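Local coordinates for gamma-glutamyl-gamma-aminobutyraldehyde dehydrogenase (Burkholderia cenocepacia, PDB 4LIH), which probably oxidises aldehydes such as gamma-glutamyl-gamma-aminobutyraldehyde to carboxylic acids with NAD(P)+ as the electron acceptor, at residues 127-139 and 177-191. Sequence-based numbering, arbitrary orientation. Where two conformers were deposited one is given.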
loop_
_atom_site.group_PDB
_atom_site.type_symbol
_atom_site.label_atom_id
_atom_site.label_comp_id
_atom_site.label_asym_id
_atom_site.label_seq_id
_atom_site.Cartn_x
_atom_site.Cartn_y
_atom_site.Cartn_z
ATOM N N VAL A 127 15.428 -13.973 -24.276
ATOM C CA VAL A 127 15.097 -12.662 -23.744
ATOM C C VAL A 127 13.728 -12.253 -24.256
ATOM O O VAL A 127 12.815 -12.047 -23.464
ATOM C CB VAL A 127 16.179 -11.624 -24.113
ATOM C CG1 VAL A 127 15.718 -10.198 -23.803
ATOM C CG2 VAL A 127 17.514 -11.956 -23.420
ATOM N N ASP A 128 13.554 -12.166 -25.580
ATOM C CA ASP A 128 12.345 -11.515 -26.143
ATOM C C ASP A 128 11.033 -12.307 -25.932
ATOM O O ASP A 128 10.102 -11.807 -25.331
ATOM C CB ASP A 128 12.573 -11.186 -27.653
ATOM C CG ASP A 128 13.828 -10.326 -27.866
ATOM O OD1 ASP A 128 14.962 -10.843 -27.833
ATOM O OD2 ASP A 128 13.696 -9.110 -28.000
ATOM N N VAL A 129 10.954 -13.546 -26.423
ATOM C CA VAL A 129 9.734 -14.309 -26.287
ATOM C C VAL A 129 9.472 -14.683 -24.781
ATOM O O VAL A 129 8.429 -14.394 -24.260
ATOM C CB VAL A 129 9.724 -15.520 -27.248
ATOM C CG1 VAL A 129 8.413 -16.299 -27.093
ATOM C CG2 VAL A 129 9.931 -15.050 -28.720
ATOM N N PRO A 130 10.446 -15.225 -24.052
ATOM C CA PRO A 130 10.124 -15.472 -22.636
ATOM C C PRO A 130 9.731 -14.213 -21.849
ATOM O O PRO A 130 8.869 -14.306 -20.966
ATOM C CB PRO A 130 11.414 -16.077 -22.068
ATOM C CG PRO A 130 12.152 -16.583 -23.239
ATOM C CD PRO A 130 11.805 -15.692 -24.395
ATOM N N GLY A 131 10.340 -13.070 -22.187
ATOM C CA GLY A 131 10.035 -11.756 -21.565
ATOM C C GLY A 131 8.590 -11.370 -21.842
ATOM O O GLY A 131 7.898 -10.903 -20.969
ATOM N N ALA A 132 8.133 -11.560 -23.076
ATOM C CA ALA A 132 6.755 -11.240 -23.415
ATOM C C ALA A 132 5.772 -12.061 -22.597
ATOM O O ALA A 132 4.729 -11.525 -22.126
ATOM C CB ALA A 132 6.487 -11.450 -24.922
ATOM N N ALA A 133 6.058 -13.363 -22.507
ATOM C CA ALA A 133 5.187 -14.321 -21.857
ATOM C C ALA A 133 5.176 -13.990 -20.352
ATOM O O ALA A 133 4.114 -13.903 -19.791
ATOM C CB ALA A 133 5.648 -15.728 -22.090
ATOM N N TYR A 134 6.364 -13.657 -19.792
ATOM C CA TYR A 134 6.496 -13.284 -18.351
ATOM C C TYR A 134 5.720 -12.034 -18.066
ATOM O O TYR A 134 4.990 -11.955 -17.083
ATOM C CB TYR A 134 7.943 -13.168 -17.942
ATOM C CG TYR A 134 8.276 -12.417 -16.621
ATOM C CD1 TYR A 134 7.810 -12.852 -15.383
ATOM C CD2 TYR A 134 9.156 -11.349 -16.629
ATOM C CE1 TYR A 134 8.124 -12.210 -14.199
ATOM C CE2 TYR A 134 9.512 -10.702 -15.452
ATOM C CZ TYR A 134 9.017 -11.121 -14.244
ATOM O OH TYR A 134 9.391 -10.437 -13.095
ATOM N N CYS A 135 5.775 -11.077 -18.996
ATOM C CA CYS A 135 5.024 -9.853 -18.784
ATOM C C CYS A 135 3.509 -10.109 -18.726
ATOM O O CYS A 135 2.820 -9.654 -17.801
ATOM C CB CYS A 135 5.397 -8.808 -19.819
ATOM S SG CYS A 135 4.501 -7.257 -19.656
ATOM N N VAL A 136 2.994 -10.881 -19.665
ATOM C CA VAL A 136 1.592 -11.224 -19.667
ATOM C C VAL A 136 1.218 -12.006 -18.378
ATOM O O VAL A 136 0.206 -11.727 -17.731
ATOM C CB VAL A 136 1.239 -12.021 -20.915
ATOM C CG1 VAL A 136 -0.186 -12.566 -20.805
ATOM C CG2 VAL A 136 1.392 -11.122 -22.143
ATOM N N GLU A 137 2.023 -12.984 -18.015
ATOM C CA GLU A 137 1.749 -13.778 -16.837
ATOM C C GLU A 137 1.713 -12.977 -15.552
ATOM O O GLU A 137 0.875 -13.232 -14.644
ATOM C CB GLU A 137 2.798 -14.907 -16.683
ATOM C CG GLU A 137 2.726 -16.007 -17.749
ATOM C CD GLU A 137 4.024 -16.780 -17.952
ATOM O OE1 GLU A 137 5.114 -16.456 -17.432
ATOM O OE2 GLU A 137 3.970 -17.750 -18.697
ATOM N N TRP A 138 2.651 -12.038 -15.432
ATOM C CA TRP A 138 2.805 -11.262 -14.184
ATOM C C TRP A 138 1.599 -10.344 -14.029
ATOM O O TRP A 138 0.975 -10.294 -12.979
ATOM C CB TRP A 138 4.101 -10.471 -14.233
ATOM C CG TRP A 138 4.579 -9.886 -12.944
ATOM C CD1 TRP A 138 5.444 -10.456 -12.061
ATOM C CD2 TRP A 138 4.256 -8.606 -12.420
ATOM N NE1 TRP A 138 5.659 -9.616 -10.980
ATOM C CE2 TRP A 138 4.974 -8.454 -11.192
ATOM C CE3 TRP A 138 3.412 -7.581 -12.839
ATOM C CZ2 TRP A 138 4.862 -7.315 -10.382
ATOM C CZ3 TRP A 138 3.332 -6.406 -12.045
ATOM C CH2 TRP A 138 4.072 -6.306 -10.819
ATOM N N PHE A 139 1.195 -9.674 -15.105
ATOM C CA PHE A 139 0.017 -8.822 -14.962
ATOM C C PHE A 139 -1.256 -9.644 -14.733
ATOM O O PHE A 139 -2.123 -9.219 -13.986
ATOM C CB PHE A 139 -0.107 -7.796 -16.092
ATOM C CG PHE A 139 0.877 -6.648 -15.951
ATOM C CD1 PHE A 139 0.674 -5.648 -14.972
ATOM C CD2 PHE A 139 2.062 -6.651 -16.673
ATOM C CE1 PHE A 139 1.581 -4.588 -14.818
ATOM C CE2 PHE A 139 2.972 -5.625 -16.499
ATOM C CZ PHE A 139 2.735 -4.608 -15.586
ATOM N N PHE A 177 12.528 -4.138 -30.214
ATOM C CA PHE A 177 12.036 -5.248 -29.395
ATOM C C PHE A 177 10.559 -5.459 -29.710
ATOM O O PHE A 177 9.709 -5.142 -28.850
ATOM C CB PHE A 177 12.192 -4.975 -27.873
ATOM C CG PHE A 177 13.609 -4.932 -27.421
ATOM C CD1 PHE A 177 14.257 -6.084 -27.044
ATOM C CD2 PHE A 177 14.319 -3.727 -27.458
ATOM C CE1 PHE A 177 15.585 -6.052 -26.691
ATOM C CE2 PHE A 177 15.664 -3.707 -27.096
ATOM C CZ PHE A 177 16.291 -4.863 -26.747
ATOM N N PRO A 178 10.238 -5.975 -30.918
ATOM C CA PRO A 178 8.844 -5.980 -31.356
ATOM C C PRO A 178 7.908 -6.716 -30.416
ATOM O O PRO A 178 6.959 -6.119 -29.947
ATOM C CB PRO A 178 8.876 -6.641 -32.753
ATOM C CG PRO A 178 10.307 -6.484 -33.191
ATOM C CD PRO A 178 11.154 -6.473 -31.967
ATOM N N ILE A 179 8.151 -7.983 -30.147
ATOM C CA ILE A 179 7.211 -8.713 -29.301
ATOM C C ILE A 179 7.252 -8.249 -27.835
ATOM O O ILE A 179 6.202 -8.155 -27.171
ATOM C CB ILE A 179 7.321 -10.255 -29.427
ATOM C CG1 ILE A 179 6.012 -10.884 -28.872
ATOM C CG2 ILE A 179 8.578 -10.795 -28.756
ATOM C CD1 ILE A 179 6.092 -12.388 -28.795
ATOM N N LEU A 180 8.438 -7.877 -27.371
ATOM C CA LEU A 180 8.647 -7.563 -25.972
ATOM C C LEU A 180 8.008 -6.218 -25.603
ATOM O O LEU A 180 7.272 -6.122 -24.604
ATOM C CB LEU A 180 10.137 -7.655 -25.657
ATOM C CG LEU A 180 10.638 -7.369 -24.240
ATOM C CD1 LEU A 180 10.646 -5.875 -23.945
ATOM C CD2 LEU A 180 9.795 -8.144 -23.250
ATOM N N MET A 181 8.244 -5.194 -26.422
ATOM C CA MET A 181 7.607 -3.879 -26.207
ATOM C C MET A 181 6.123 -3.952 -26.403
ATOM O O MET A 181 5.365 -3.346 -25.651
ATOM C CB MET A 181 8.194 -2.767 -27.094
ATOM C CG MET A 181 9.602 -2.329 -26.681
ATOM S SD MET A 181 9.938 -1.880 -24.952
ATOM C CE MET A 181 8.495 -0.798 -24.625
ATOM N N ALA A 182 5.683 -4.702 -27.404
ATOM C CA ALA A 182 4.239 -4.937 -27.615
ATOM C C ALA A 182 3.604 -5.447 -26.323
ATOM O O ALA A 182 2.634 -4.870 -25.808
ATOM C CB ALA A 182 3.998 -5.888 -28.800
ATOM N N ALA A 183 4.171 -6.515 -25.780
ATOM C CA ALA A 183 3.648 -7.141 -24.569
ATOM C C ALA A 183 3.705 -6.199 -23.346
ATOM O O ALA A 183 2.844 -6.244 -22.490
ATOM C CB ALA A 183 4.433 -8.386 -24.285
ATOM N N TRP A 184 4.735 -5.353 -23.254
ATOM C CA TRP A 184 4.803 -4.346 -22.150
ATOM C C TRP A 184 3.598 -3.386 -22.177
ATOM O O TRP A 184 3.172 -2.882 -21.135
ATOM C CB TRP A 184 6.098 -3.511 -22.238
ATOM C CG TRP A 184 7.283 -4.199 -21.685
ATOM C CD1 TRP A 184 7.404 -5.537 -21.429
ATOM C CD2 TRP A 184 8.533 -3.609 -21.312
ATOM N NE1 TRP A 184 8.661 -5.815 -20.944
ATOM C CE2 TRP A 184 9.365 -4.648 -20.844
ATOM C CE3 TRP A 184 9.041 -2.301 -21.356
ATOM C CZ2 TRP A 184 10.688 -4.430 -20.401
ATOM C CZ3 TRP A 184 10.353 -2.072 -20.876
ATOM C CH2 TRP A 184 11.153 -3.144 -20.428
ATOM N N LYS A 185 3.087 -3.118 -23.375
ATOM C CA LYS A 185 1.812 -2.405 -23.528
ATOM C C LYS A 185 0.600 -3.306 -23.309
ATOM O O LYS A 185 -0.234 -3.022 -22.456
ATOM C CB LYS A 185 1.669 -1.721 -24.889
ATOM C CG LYS A 185 2.833 -0.849 -25.359
ATOM C CD LYS A 185 3.345 0.140 -24.353
ATOM C CE LYS A 185 4.443 0.957 -25.000
ATOM N NZ LYS A 185 5.169 1.791 -24.010
ATOM N N PHE A 186 0.465 -4.391 -24.064
ATOM C CA PHE A 186 -0.804 -5.133 -24.026
ATOM C C PHE A 186 -1.003 -6.003 -22.772
ATOM O O PHE A 186 -2.132 -6.347 -22.435
ATOM C CB PHE A 186 -1.055 -5.922 -25.333
ATOM C CG PHE A 186 -0.092 -7.054 -25.617
ATOM C CD1 PHE A 186 -0.003 -8.169 -24.785
ATOM C CD2 PHE A 186 0.639 -7.072 -26.801
ATOM C CE1 PHE A 186 0.849 -9.204 -25.097
ATOM C CE2 PHE A 186 1.486 -8.114 -27.113
ATOM C CZ PHE A 186 1.585 -9.193 -26.274
ATOM N N GLY A 187 0.081 -6.429 -22.165
ATOM C CA GLY A 187 0.030 -7.184 -20.888
ATOM C C GLY A 187 -0.735 -6.442 -19.819
ATOM O O GLY A 187 -1.811 -6.875 -19.384
ATOM N N PRO A 188 -0.246 -5.260 -19.444
ATOM C CA PRO A 188 -1.060 -4.515 -18.453
ATOM C C PRO A 188 -2.403 -3.973 -18.982
ATOM O O PRO A 188 -3.404 -3.954 -18.254
ATOM C CB PRO A 188 -0.148 -3.357 -18.078
ATOM C CG PRO A 188 0.871 -3.243 -19.175
ATOM C CD PRO A 188 1.089 -4.660 -19.648
ATOM N N ALA A 189 -2.429 -3.464 -20.222
ATOM C CA ALA A 189 -3.691 -2.884 -20.713
ATOM C C ALA A 189 -4.817 -3.935 -20.680
ATOM O O ALA A 189 -5.928 -3.611 -20.291
ATOM C CB ALA A 189 -3.546 -2.290 -22.116
ATOM N N LEU A 190 -4.527 -5.164 -21.112
ATOM C CA LEU A 190 -5.567 -6.202 -21.218
ATOM C C LEU A 190 -5.924 -6.718 -19.846
ATOM O O LEU A 190 -7.049 -7.046 -19.589
ATOM C CB LEU A 190 -5.121 -7.369 -22.092
ATOM C CG LEU A 190 -5.098 -7.039 -23.577
ATOM C CD1 LEU A 190 -4.317 -8.106 -24.305
ATOM C CD2 LEU A 190 -6.520 -6.857 -24.153
ATOM N N ALA A 191 -4.944 -6.777 -18.953
ATOM C CA ALA A 191 -5.219 -7.315 -17.625
ATOM C C ALA A 191 -6.253 -6.432 -16.955
ATOM O O ALA A 191 -7.130 -6.922 -16.243
ATOM C CB ALA A 191 -3.932 -7.370 -16.843
HETATM O O HOH W 1 11.100 -8.291 -28.715
HETATM O O HOH W 2 9.213 -8.322 -20.105
HETATM O O HOH W 3 -1.727 -9.836 -19.257
#
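Phe139 lays its ring on Pro188, whose CB stands 3.8 Å from the ring centroid and 7° off its normal, a face-on CH-pi contact; Trp138 covers the opposite face. CG anti to the carbonyl carbon (chi1 -75°) sets the Phe139 ring over the proline. Separately, Phe139 CB lies 3.9 Å from Ala191 CB. The two helices run nearly parallel, 10° apart with axes 8.1 Å from each other. Small residues permit this closeness on the buried side: Ala132 CB meets Ala183 CB at 3.7 Å, and Gly187 faces Val136, whose CG2 reaches the edge of the Phe186 ring at CE1. Cys135 SG approaches Trp184 obliquely, 3.8 Å from CD1. The side carrying the partly exposed Gly131, Leu180, Trp184 and Phe177 holds two waters. One donates to Asp128 OD2 and accepts from Leu180 N, while the same carboxylate oxygen lies at the Phe177 ring edge, 3.2 Å from CD1, and forms a salt bridge with Lys119. The other joins Gly131 O to Trp184 NE1; the Trp184 side chain lies about 6 Å from that of Glu274, the predicted active-site residue. A third water links Val136 O and Gly187 O. Apolar packing thus holds these two helices of the aldehyde dehydrogenase fold together, while polar groups meet through water.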